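Antibiotic resistance protein (Deinococcus radiodurans, PDB 2VLI) probably acts as a phosphotransferase of the P-loop NTPase superfamily that confers resistance to the antibiotic tunicamycin. Local coordinates at residues V161-A166 / L171-P176. Sequence-based numbering, arbitrary orientation.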
loop_
_atom_site.group_PDB
_atom_site.type_symbol
_atom_site.label_atom_id
_atom_site.label_comp_id
_atom_site.label_asym_id
_atom_site.label_seq_id
_atom_site.Cartn_x
_atom_site.Cartn_y
_atom_site.Cartn_z
ATOM N N VAL A 161 -13.442 -14.662 -16.221
ATOM C CA VAL A 161 -12.201 -13.890 -15.898
ATOM C C VAL A 161 -11.078 -14.332 -16.792
ATOM O O VAL A 161 -10.356 -13.528 -17.370
ATOM C CB VAL A 161 -11.836 -14.057 -14.430
ATOM C CG1 VAL A 161 -10.555 -13.223 -14.031
ATOM C CG2 VAL A 161 -12.989 -13.611 -13.598
ATOM N N ALA A 162 -10.969 -15.645 -16.964
ATOM C CA ALA A 162 -9.944 -16.216 -17.796
ATOM C C ALA A 162 -10.098 -15.707 -19.211
ATOM O O ALA A 162 -9.131 -15.292 -19.838
ATOM C CB ALA A 162 -9.985 -17.788 -17.716
ATOM N N GLU A 163 -11.343 -15.670 -19.687
ATOM C CA GLU A 163 -11.644 -15.260 -21.048
ATOM C C GLU A 163 -11.300 -13.774 -21.296
ATOM O O GLU A 163 -10.745 -13.425 -22.324
ATOM C CB GLU A 163 -13.143 -15.534 -21.354
ATOM C CG GLU A 163 -13.379 -17.030 -21.697
ATOM C CD GLU A 163 -14.835 -17.517 -21.597
ATOM O OE1 GLU A 163 -15.751 -16.737 -21.229
ATOM O OE2 GLU A 163 -15.049 -18.720 -21.875
ATOM N N GLN A 164 -11.632 -12.949 -20.313
ATOM C CA GLN A 164 -11.339 -11.521 -20.269
ATOM C C GLN A 164 -9.834 -11.262 -20.309
ATOM O O GLN A 164 -9.357 -10.431 -21.066
ATOM C CB GLN A 164 -11.936 -10.970 -18.966
ATOM C CG GLN A 164 -11.897 -9.458 -18.802
ATOM C CD GLN A 164 -12.492 -8.787 -19.967
ATOM O OE1 GLN A 164 -13.538 -9.208 -20.458
ATOM N NE2 GLN A 164 -11.835 -7.742 -20.455
ATOM N N ILE A 165 -9.087 -12.023 -19.515
ATOM C CA ILE A 165 -7.634 -11.902 -19.480
ATOM C C ILE A 165 -7.042 -12.331 -20.794
ATOM O O ILE A 165 -6.216 -11.618 -21.380
ATOM C CB ILE A 165 -7.037 -12.704 -18.329
ATOM C CG1 ILE A 165 -7.431 -12.054 -17.004
ATOM C CG2 ILE A 165 -5.502 -12.805 -18.505
ATOM C CD1 ILE A 165 -7.079 -12.806 -15.773
ATOM N N ALA A 166 -7.485 -13.470 -21.312
ATOM C CA ALA A 166 -7.014 -13.875 -22.629
ATOM C C ALA A 166 -7.310 -12.842 -23.727
ATOM O O ALA A 166 -6.461 -12.597 -24.558
ATOM C CB ALA A 166 -7.560 -15.255 -23.020
ATOM N N LEU A 171 -4.817 -13.576 -26.876
ATOM C CA LEU A 171 -4.639 -15.025 -26.904
ATOM C C LEU A 171 -5.954 -15.730 -27.157
ATOM O O LEU A 171 -6.993 -15.347 -26.621
ATOM C CB LEU A 171 -4.059 -15.529 -25.569
ATOM C CG LEU A 171 -2.538 -15.566 -25.340
ATOM C CD1 LEU A 171 -2.254 -16.417 -24.107
ATOM C CD2 LEU A 171 -1.763 -16.111 -26.566
ATOM N N THR A 172 -5.882 -16.797 -27.946
ATOM C CA THR A 172 -7.038 -17.642 -28.240
ATOM C C THR A 172 -7.078 -18.792 -27.260
ATOM O O THR A 172 -6.098 -19.503 -27.128
ATOM C CB THR A 172 -6.952 -18.151 -29.715
ATOM O OG1 THR A 172 -7.450 -17.113 -30.573
ATOM C CG2 THR A 172 -7.754 -19.442 -29.925
ATOM N N LEU A 173 -8.186 -18.929 -26.546
ATOM C CA LEU A 173 -8.375 -20.028 -25.625
ATOM C C LEU A 173 -8.964 -21.253 -26.333
ATOM O O LEU A 173 -9.828 -21.135 -27.219
ATOM C CB LEU A 173 -9.289 -19.626 -24.459
ATOM C CG LEU A 173 -8.816 -18.539 -23.478
ATOM C CD1 LEU A 173 -9.738 -18.508 -22.304
ATOM C CD2 LEU A 173 -7.372 -18.773 -23.029
ATOM N N ALA A 174 -8.478 -22.426 -25.950
ATOM C CA ALA A 174 -9.174 -23.673 -26.251
ATOM C C ALA A 174 -10.517 -23.639 -25.526
ATOM O O ALA A 174 -10.683 -22.881 -24.599
ATOM C CB ALA A 174 -8.358 -24.870 -25.809
ATOM N N PRO A 175 -11.502 -24.426 -25.982
ATOM C CA PRO A 175 -12.815 -24.427 -25.316
ATOM C C PRO A 175 -12.769 -25.044 -23.912
ATOM O O PRO A 175 -11.823 -25.778 -23.606
ATOM C CB PRO A 175 -13.694 -25.257 -26.265
ATOM C CG PRO A 175 -12.732 -26.074 -27.087
ATOM C CD PRO A 175 -11.455 -25.311 -27.162
ATOM N N PRO A 176 -13.764 -24.728 -23.048
ATOM C CA PRO A 176 -13.794 -25.255 -21.664
ATOM C C PRO A 176 -13.823 -26.784 -21.527
ATOM O O PRO A 176 -13.860 -27.297 -20.397
ATOM C CB PRO A 176 -15.082 -24.659 -21.083
ATOM C CG PRO A 176 -15.419 -23.489 -21.963
ATOM C CD PRO A 176 -14.884 -23.798 -23.312
#
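Ala166 and Leu171 join the last turn of helix 158-169 to the chain leaving it: Leu171 N donates to Ala166 O over 3.0 Å and almost straight (172°), after which segment 171-176 runs back beside the helix in extended form. Ala166 CB lies 4.3 Å from Leu171 CB beside this bond, and the small methyl of Ala166 lets the returning backbone come close. Leu173 makes the main apolar contact. With CG anti to its own carbonyl carbon (chi1 -65°), its branched end is carried onto the helix surface, where Leu173 CD2 meets Ala166 CB at 3.5 Å. The other methyl, Leu173 CD1, reaches one turn back and lies 4.0 Å from Glu163 CG, the two side chains crossing at about a right angle. The forked end of Leu173 thus covers both Ala166 and the aliphatic base of Glu163, whose extended chain carries the carboxylate onward to a salt bridge with Arg28 of helix 20-28. Arg28 also bonds to the backbone of Ala174, so it ties both segments to that helix, while Leu171 packs on Ile8 of the central sheet. The bond five residues back, with apolar contact between the same two residues, is consistent with a Schellman motif ending the C-terminal helix of this P-loop NTPase fold.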